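Local coordinates for sugar phosphate isomerase/epimerase (Parabacteroides distasonis, PDB 3OBE), which probably acts as a sugar phosphate isomerase or epimerase with a xylose isomerase-like TIM-barrel fold, at residues 213-218 against 237-242; 128-133 against 163-168; 146-151 against 202-207. All blocks are in the same frame, centred on the assembly; numbering follows the deposited sequence. Where two conformers were deposited one is given.

Interaction 1. Residues 213-218 against 237-242; sequences VMFELD and PNRFKL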
# COMPACT_ATOMS: atom_id res chain seq x y z
N VAL A 213 -7.41 9.47 8.02
CA VAL A 213 -6.28 9.14 7.20
C VAL A 213 -5.29 8.28 7.96
O VAL A 213 -4.88 8.63 9.07
CB VAL A 213 -5.57 10.42 6.72
CG1 VAL A 213 -4.21 10.12 6.01
CG2 VAL A 213 -6.50 11.22 5.81
N MSE A 214 -4.88 7.16 7.32
CA MSE A 214 -3.74 6.40 7.83
C MSE A 214 -2.68 6.32 6.72
O MSE A 214 -2.85 6.88 5.62
CB MSE A 214 -4.19 5.03 8.32
CG MSE A 214 -4.93 4.16 7.29
SE MSE A 214 -3.71 3.19 6.12
CE MSE A 214 -5.10 2.26 5.12
N PHE A 215 -1.55 5.70 7.05
CA PHE A 215 -0.39 5.66 6.20
C PHE A 215 0.02 4.21 5.98
O PHE A 215 0.03 3.39 6.94
CB PHE A 215 0.76 6.54 6.74
CG PHE A 215 0.43 8.04 6.65
CD1 PHE A 215 -0.39 8.63 7.61
CD2 PHE A 215 0.81 8.80 5.55
CE1 PHE A 215 -0.76 9.94 7.48
CE2 PHE A 215 0.44 10.15 5.46
CZ PHE A 215 -0.35 10.70 6.40
N GLU A 216 0.36 3.93 4.73
CA GLU A 216 0.95 2.63 4.33
C GLU A 216 2.41 2.88 4.19
O GLU A 216 2.88 3.41 3.16
CB GLU A 216 0.30 2.14 3.04
CG GLU A 216 0.82 0.79 2.47
CD GLU A 216 0.00 0.33 1.34
OE1 GLU A 216 0.08 0.97 0.30
OE2 GLU A 216 -0.64 -0.76 1.44
N LEU A 217 3.15 2.55 5.22
CA LEU A 217 4.57 2.88 5.29
C LEU A 217 5.35 1.94 4.40
O LEU A 217 5.35 0.75 4.62
CB LEU A 217 5.11 2.80 6.70
CG LEU A 217 6.59 3.13 6.84
CD1 LEU A 217 6.91 4.54 6.24
CD2 LEU A 217 7.04 2.95 8.24
N ASP A 218 5.98 2.53 3.40
CA ASP A 218 6.94 1.77 2.56
C ASP A 218 8.30 1.74 3.23
O ASP A 218 9.02 2.73 3.23
CB ASP A 218 7.06 2.25 1.14
CG ASP A 218 7.58 1.14 0.25
OD1 ASP A 218 8.76 0.75 0.52
OD2 ASP A 218 6.82 0.62 -0.62
N PRO A 237 2.84 6.03 16.04
CA PRO A 237 2.50 4.61 16.14
C PRO A 237 1.07 4.28 15.72
O PRO A 237 0.81 3.17 15.25
CB PRO A 237 2.70 4.33 17.61
CG PRO A 237 2.66 5.59 18.31
CD PRO A 237 3.23 6.60 17.30
N ASN A 238 0.17 5.26 15.86
CA ASN A 238 -1.24 5.05 15.53
C ASN A 238 -1.55 5.43 14.10
O ASN A 238 -2.68 5.24 13.65
CB ASN A 238 -2.14 5.86 16.48
CG ASN A 238 -1.87 7.36 16.44
OD1 ASN A 238 -0.70 7.82 16.31
ND2 ASN A 238 -2.93 8.15 16.58
N ARG A 239 -0.57 5.92 13.36
CA ARG A 239 -0.83 6.41 11.98
C ARG A 239 -0.43 5.43 10.87
O ARG A 239 -1.06 5.38 9.82
CB ARG A 239 -0.09 7.71 11.73
CG ARG A 239 -0.33 8.82 12.75
CD ARG A 239 -1.76 9.15 13.05
NE ARG A 239 -2.52 9.44 11.84
CZ ARG A 239 -2.45 10.60 11.19
NH1 ARG A 239 -1.65 11.56 11.62
NH2 ARG A 239 -3.19 10.77 10.11
N PHE A 240 0.61 4.63 11.12
CA PHE A 240 1.07 3.64 10.17
C PHE A 240 0.32 2.35 10.39
O PHE A 240 0.72 1.53 11.22
CB PHE A 240 2.59 3.50 10.34
CG PHE A 240 3.34 4.70 9.89
CD1 PHE A 240 3.23 5.12 8.58
CD2 PHE A 240 4.16 5.44 10.75
CE1 PHE A 240 3.92 6.24 8.13
CE2 PHE A 240 4.81 6.55 10.28
CZ PHE A 240 4.71 6.93 8.99
N LYS A 241 -0.80 2.19 9.68
CA LYS A 241 -1.68 1.05 9.90
C LYS A 241 -1.40 -0.13 8.94
O LYS A 241 -1.81 -1.25 9.23
CB LYS A 241 -3.17 1.47 9.80
CG LYS A 241 -3.64 2.40 10.94
CD LYS A 241 -5.16 2.60 10.93
CE LYS A 241 -5.67 3.51 12.05
NZ LYS A 241 -7.09 3.89 11.85
N LEU A 242 -0.72 0.16 7.84
CA LEU A 242 -0.25 -0.85 6.89
C LEU A 242 1.24 -0.64 6.64
O LEU A 242 1.77 0.48 6.74
CB LEU A 242 -1.00 -0.75 5.56
CG LEU A 242 -2.50 -0.93 5.53
CD1 LEU A 242 -3.05 -0.57 4.13
CD2 LEU A 242 -2.89 -2.34 5.95
O HOH W 1 -4.20 7.23 11.39

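Interaction 2. Residues 128-133 against 163-168; sequences VSCMVQ and GILWGY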
# COMPACT_ATOMS: atom_id res chain seq x y z
N VAL A 128 -13.19 -4.31 -0.18
CA VAL A 128 -11.90 -3.98 0.44
C VAL A 128 -12.05 -3.37 1.81
O VAL A 128 -13.10 -2.80 2.16
CB VAL A 128 -11.07 -2.99 -0.45
CG1 VAL A 128 -10.85 -3.61 -1.87
CG2 VAL A 128 -11.72 -1.56 -0.47
N SER A 129 -11.01 -3.48 2.61
CA SER A 129 -10.88 -2.78 3.87
C SER A 129 -10.19 -1.42 3.75
O SER A 129 -10.44 -0.55 4.59
CB SER A 129 -10.11 -3.61 4.89
OG SER A 129 -10.88 -4.76 5.17
N CYS A 130 -9.30 -1.28 2.79
CA CYS A 130 -8.50 -0.10 2.64
C CYS A 130 -8.49 0.42 1.19
O CYS A 130 -8.49 -0.35 0.25
CB CYS A 130 -7.05 -0.38 3.04
SG CYS A 130 -6.92 -1.13 4.69
N MSE A 131 -8.38 1.73 1.06
CA MSE A 131 -8.14 2.38 -0.28
C MSE A 131 -6.97 3.31 -0.08
O MSE A 131 -6.99 4.12 0.84
CB MSE A 131 -9.37 3.13 -0.72
CG MSE A 131 -10.53 2.27 -1.15
SE MSE A 131 -12.24 3.26 -1.13
CE MSE A 131 -11.83 4.55 -2.53
N VAL A 132 -5.95 3.21 -0.93
CA VAL A 132 -4.68 3.88 -0.67
C VAL A 132 -4.23 4.62 -1.92
O VAL A 132 -4.21 4.04 -3.02
CB VAL A 132 -3.63 2.85 -0.28
CG1 VAL A 132 -2.14 3.46 -0.22
CG2 VAL A 132 -4.02 2.25 1.06
N GLN A 133 -3.87 5.89 -1.74
CA GLN A 133 -3.22 6.67 -2.76
C GLN A 133 -1.72 6.53 -2.66
O GLN A 133 -1.17 6.85 -1.62
CB GLN A 133 -3.60 8.14 -2.69
CG GLN A 133 -2.90 8.99 -3.80
CD GLN A 133 -3.51 10.34 -4.01
OE1 GLN A 133 -4.71 10.53 -3.82
NE2 GLN A 133 -2.69 11.31 -4.44
N GLY A 163 -17.12 2.40 5.74
CA GLY A 163 -16.32 1.53 6.60
C GLY A 163 -14.98 1.11 6.03
O GLY A 163 -14.45 0.09 6.41
N ILE A 164 -14.44 1.92 5.13
CA ILE A 164 -13.18 1.67 4.47
C ILE A 164 -12.16 2.73 4.93
O ILE A 164 -12.45 3.93 4.98
CB ILE A 164 -13.32 1.75 2.95
CG1 ILE A 164 -14.29 0.70 2.49
CG2 ILE A 164 -11.95 1.66 2.26
CD1 ILE A 164 -14.76 0.84 1.01
N LEU A 165 -10.94 2.27 5.18
CA LEU A 165 -9.85 3.13 5.65
C LEU A 165 -9.12 3.73 4.47
O LEU A 165 -8.59 2.99 3.64
CB LEU A 165 -8.84 2.35 6.46
CG LEU A 165 -9.33 1.71 7.75
CD1 LEU A 165 -8.23 0.82 8.32
CD2 LEU A 165 -9.77 2.77 8.78
N TRP A 166 -9.04 5.04 4.41
CA TRP A 166 -8.22 5.72 3.42
C TRP A 166 -6.80 5.82 3.94
O TRP A 166 -6.60 6.22 5.08
CB TRP A 166 -8.78 7.10 3.09
CG TRP A 166 -8.16 7.73 1.88
CD1 TRP A 166 -8.67 7.68 0.62
CD2 TRP A 166 -6.93 8.46 1.79
NE1 TRP A 166 -7.84 8.33 -0.25
CE2 TRP A 166 -6.78 8.86 0.44
CE3 TRP A 166 -5.95 8.85 2.71
CZ2 TRP A 166 -5.67 9.56 -0.01
CZ3 TRP A 166 -4.89 9.58 2.27
CH2 TRP A 166 -4.73 9.91 0.93
N GLY A 167 -5.82 5.56 3.07
CA GLY A 167 -4.41 5.67 3.42
C GLY A 167 -3.55 6.24 2.29
O GLY A 167 -3.99 6.31 1.15
N TYR A 168 -2.32 6.56 2.66
CA TYR A 168 -1.33 7.17 1.77
C TYR A 168 -0.04 6.35 1.81
O TYR A 168 0.50 6.07 2.88
CB TYR A 168 -1.03 8.62 2.15
CG TYR A 168 -0.06 9.25 1.22
CD1 TYR A 168 -0.46 9.62 -0.04
CD2 TYR A 168 1.32 9.34 1.54
CE1 TYR A 168 0.41 10.15 -0.92
CE2 TYR A 168 2.20 9.85 0.64
CZ TYR A 168 1.74 10.28 -0.58
OH TYR A 168 2.59 10.85 -1.51
O HOH W 2 -11.96 -1.05 6.91

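Interaction 3. Residues 146-151 against 202-207; sequences KVVSEI and ELFLKN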
# COMPACT_ATOMS: atom_id res chain seq x y z
N LYS A 146 -0.09 21.24 3.10
CA LYS A 146 -1.33 21.46 3.83
C LYS A 146 -2.59 21.33 2.99
O LYS A 146 -3.53 20.66 3.40
CB LYS A 146 -1.30 22.81 4.55
CG LYS A 146 -0.27 22.87 5.68
CD LYS A 146 -0.27 24.24 6.34
CE LYS A 146 0.26 24.20 7.76
NZ LYS A 146 -0.09 25.51 8.46
N VAL A 147 -2.58 21.86 1.78
CA VAL A 147 -3.74 21.75 0.91
C VAL A 147 -3.95 20.28 0.50
O VAL A 147 -5.11 19.78 0.47
CB VAL A 147 -3.67 22.66 -0.36
CG1 VAL A 147 -4.94 22.43 -1.26
CG2 VAL A 147 -3.60 24.16 0.05
N VAL A 148 -2.86 19.60 0.18
CA VAL A 148 -2.92 18.19 -0.10
C VAL A 148 -3.49 17.43 1.10
O VAL A 148 -4.35 16.57 0.93
CB VAL A 148 -1.54 17.61 -0.58
CG1 VAL A 148 -1.57 16.06 -0.57
CG2 VAL A 148 -1.22 18.11 -1.97
N SER A 149 -3.02 17.76 2.30
CA SER A 149 -3.53 17.07 3.49
C SER A 149 -5.04 17.28 3.66
O SER A 149 -5.74 16.35 4.08
CB SER A 149 -2.80 17.51 4.75
OG SER A 149 -1.42 17.23 4.63
N GLU A 150 -5.53 18.48 3.36
CA GLU A 150 -6.96 18.78 3.47
C GLU A 150 -7.78 17.93 2.52
O GLU A 150 -8.84 17.45 2.87
CB GLU A 150 -7.24 20.24 3.19
CG GLU A 150 -6.66 21.13 4.26
CD GLU A 150 -6.84 22.59 4.01
OE1 GLU A 150 -7.67 22.98 3.15
OE2 GLU A 150 -6.14 23.36 4.74
N ILE A 151 -7.27 17.74 1.31
CA ILE A 151 -7.89 16.88 0.30
C ILE A 151 -7.88 15.40 0.74
O ILE A 151 -8.87 14.70 0.60
CB ILE A 151 -7.17 17.03 -1.05
CG1 ILE A 151 -7.49 18.43 -1.63
CG2 ILE A 151 -7.59 15.89 -1.98
CD1 ILE A 151 -6.59 18.94 -2.79
N GLU A 202 6.19 14.07 7.30
CA GLU A 202 5.84 14.67 8.57
C GLU A 202 4.71 15.66 8.45
O GLU A 202 3.80 15.70 9.28
CB GLU A 202 7.09 15.28 9.26
CG GLU A 202 6.80 16.03 10.52
CD GLU A 202 8.05 16.48 11.25
OE1 GLU A 202 9.13 16.01 10.92
OE2 GLU A 202 7.93 17.32 12.13
N LEU A 203 4.75 16.51 7.43
CA LEU A 203 3.70 17.44 7.19
C LEU A 203 2.36 16.74 6.92
O LEU A 203 1.32 17.19 7.41
CB LEU A 203 4.06 18.39 6.04
CG LEU A 203 5.19 19.35 6.36
CD1 LEU A 203 5.69 19.95 5.00
CD2 LEU A 203 4.71 20.42 7.39
N PHE A 204 2.37 15.66 6.15
CA PHE A 204 1.15 14.92 5.88
C PHE A 204 0.62 14.30 7.17
O PHE A 204 -0.58 14.39 7.46
CB PHE A 204 1.34 13.79 4.86
CG PHE A 204 1.56 14.21 3.45
CD1 PHE A 204 1.31 15.48 2.97
CD2 PHE A 204 2.04 13.28 2.57
CE1 PHE A 204 1.52 15.79 1.62
CE2 PHE A 204 2.23 13.57 1.26
CZ PHE A 204 1.99 14.82 0.77
N LEU A 205 1.48 13.71 7.97
CA LEU A 205 1.07 13.20 9.28
C LEU A 205 0.43 14.24 10.17
O LEU A 205 -0.65 14.02 10.76
CB LEU A 205 2.26 12.54 9.97
CG LEU A 205 2.69 11.21 9.32
CD1 LEU A 205 4.19 10.93 9.55
CD2 LEU A 205 1.89 10.01 9.87
N LYS A 206 1.12 15.36 10.31
CA LYS A 206 0.67 16.40 11.24
C LYS A 206 -0.55 17.14 10.78
O LYS A 206 -1.29 17.70 11.62
CB LYS A 206 1.78 17.37 11.55
CG LYS A 206 3.00 16.63 12.09
CD LYS A 206 3.37 16.89 13.47
CE LYS A 206 4.85 16.63 13.67
NZ LYS A 206 5.26 16.80 15.07
N ASN A 207 -0.83 17.12 9.48
CA ASN A 207 -1.96 17.86 8.94
C ASN A 207 -3.15 16.99 8.50
O ASN A 207 -4.10 17.50 7.93
CB ASN A 207 -1.49 18.77 7.79
CG ASN A 207 -0.68 19.94 8.31
OD1 ASN A 207 -1.23 20.84 8.93
ND2 ASN A 207 0.64 19.88 8.14

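Interaction 1. Residues 213-218 against 237-242
Arg-239 starts with CG anti to its carbonyl carbon and bends at chi2 and chi3, all three torsions near -53°, carrying its guanidinium alongside the ring of Phe-215. The bent chain delivers a nearly linear hydrogen bond from Arg-239 NH2 to Val-213 O, 2.9 Å with 176° at the hydrogen; the acceptor lies in the guanidinium plane, although the donor stands above the carbonyl plane. Water 1 bridges Val-213 O and Arg-239 NE. Phe-215 CE1 sits over one guanidinium face, 3.7 Å from Arg-239 NH2, with ring and guanidinium planes 78° apart. Parallel bridges pair Phe-215 with Phe-240 and Glu-216 with Leu-242. The one-residue slip between them is a beta bulge, where Phe-215 O receives weak bonds from Lys-241 N and Leu-242 N. Stronger bonds join Phe-215 N to Arg-239 O (2.8 Å) and Leu-217 N to Leu-242 O (2.9 Å). Phe-240 CD1 meets both Phe-215 CB (3.4 Å) and Leu-217 CB (3.5 Å), whereas Met-214 CE touches Leu-242 CD1 at 3.6 Å. Arg-239 NH1 also bonds Leu-205 O of helix 200-207, which packs on Phe-215, and strand 165-169 pairs with strand 213-218 on its other side.

Interaction 2. Residues 128-133 against 163-168
Strands 130-133 and 165-168 run parallel, their axes 4.5 Å apart at closest approach and 25° from alignment, joined by four backbone hydrogen bonds of 2.9 Å: Leu-165 N to Ser-129 O, Met-131 N to Leu-165 O, Gly-167 N to Met-131 O and Gln-133 N to Gly-167 O. On the face bearing Met-131, Gln-133, Trp-166 and Tyr-168, the indole of Trp-166 has its CG anti to the backbone N (chi1 -168°), which lays one ring face under Met-131 O and brings CZ2 to 3.7 Å from Gln-133 CB. The amide of Gln-133 is turned 74° from the indole plane, and its NE2 is bonded to Tyr-104 OH and Ser-135 O. Tyr-168 CD1 comes within 3.3 Å of Gln-133 O, while its hydroxyl bonds Glu-174. At the start of the strands, Ile-164 CG2 packs on Met-131 CG at 3.7 Å. Gly-163, the C-prime residue of the Schellman motif ending helix 142-160, joins in through water 2, which donates to Gly-163 O and Ser-129 O, each at 2.8 Å. Helix 142-160 links the two strands in a beta-alpha-beta crossover, the repeating element of the TIM barrel. The chemistry thus divides: some main-chain groups pair across the strands and others turn to neighbouring strands, as Cys-130 does to Ser-93, apolar and aromatic groups pack against helices 109-126 and 142-160, and the polar ends of Gln-133 and Tyr-168 find partners elsewhere.

Interaction 3. Residues 146-151 against 202-207
Ser-149 and Phe-204 mark the close point of two helices whose axes approach to 9.0 Å and cross at -49°; their CA atoms are 5.7 Å apart. The tight part of the contact is built around the small side chain of Ser-149. Its CB lies 3.4 Å from Asn-207 O, and its OG lies 3.5 Å from Asn-207 CB and 3.6 Å from Phe-204 CD1, so one short side chain is packed against the backbone and side chain of Asn-207 and the Phe-204 ring. No hydrogen bond crosses between the segments: Ser-149 OG instead bonds Ala-145 O, one turn earlier in its own helix, an attachment consistent with its position beside the backbone N (chi1 -59°). Next to it, Val-148 CG1 reaches Phe-204 CE1 at 3.8 Å, approaching the ring obliquely. The same ring also meets Tyr-168 and Phe-152 edge-to-face, which places this half of the contact in the aromatic layer between helices and sheet.

The other half is loose and faces solvent. The exposed Lys-146 runs its extended chain across the end of Asn-207, and its CE approaches Asn-207 OD1 only to 3.9 Å, a distance of van der Waals packing. Asn-207 is held by its own segment instead: ND2 donates to Leu-203 O at 2.9 Å. That bond fixes the turn of the amide beside the lysine, while the oxygen of Leu-203 accepts two donors, Asn-207 ND2 and Asn-207 N, one from each face of its plane. Helix 142-160 leads into strand 165-169, and helix 200-207 into strand 213-218, adjacent strands of the sheet; side-by-side packing of such helices outside a parallel sheet is typical of the beta/alpha (TIM) barrel.

Interactions 1 and 2 belong to one sheet, and interaction 3 to the helical layer outside it. Centres of interactions 1 and 2 lie about 11 Å apart, and Glu-216 N is 2.8 Å from Tyr-168 O, a probable hydrogen bond. Interaction 3 is centred about 14 Å from interaction 1 and about 17 Å from interaction 2; Phe-204 CE2 meets Tyr-168 CE2 at 3.8 Å, and Leu-205 CD2 meets Phe-215 CD1 at 3.5 Å. On the sheet's inner side, Glu-216 bonds His-96 and comes near Glu-54, a cluster that may belong to the active site. Ethanol, probably from the crystallisation liquor, lies about 4 Å from the Leu-242 side chain; ethanol also lies about 3 Å from that of Ser-129.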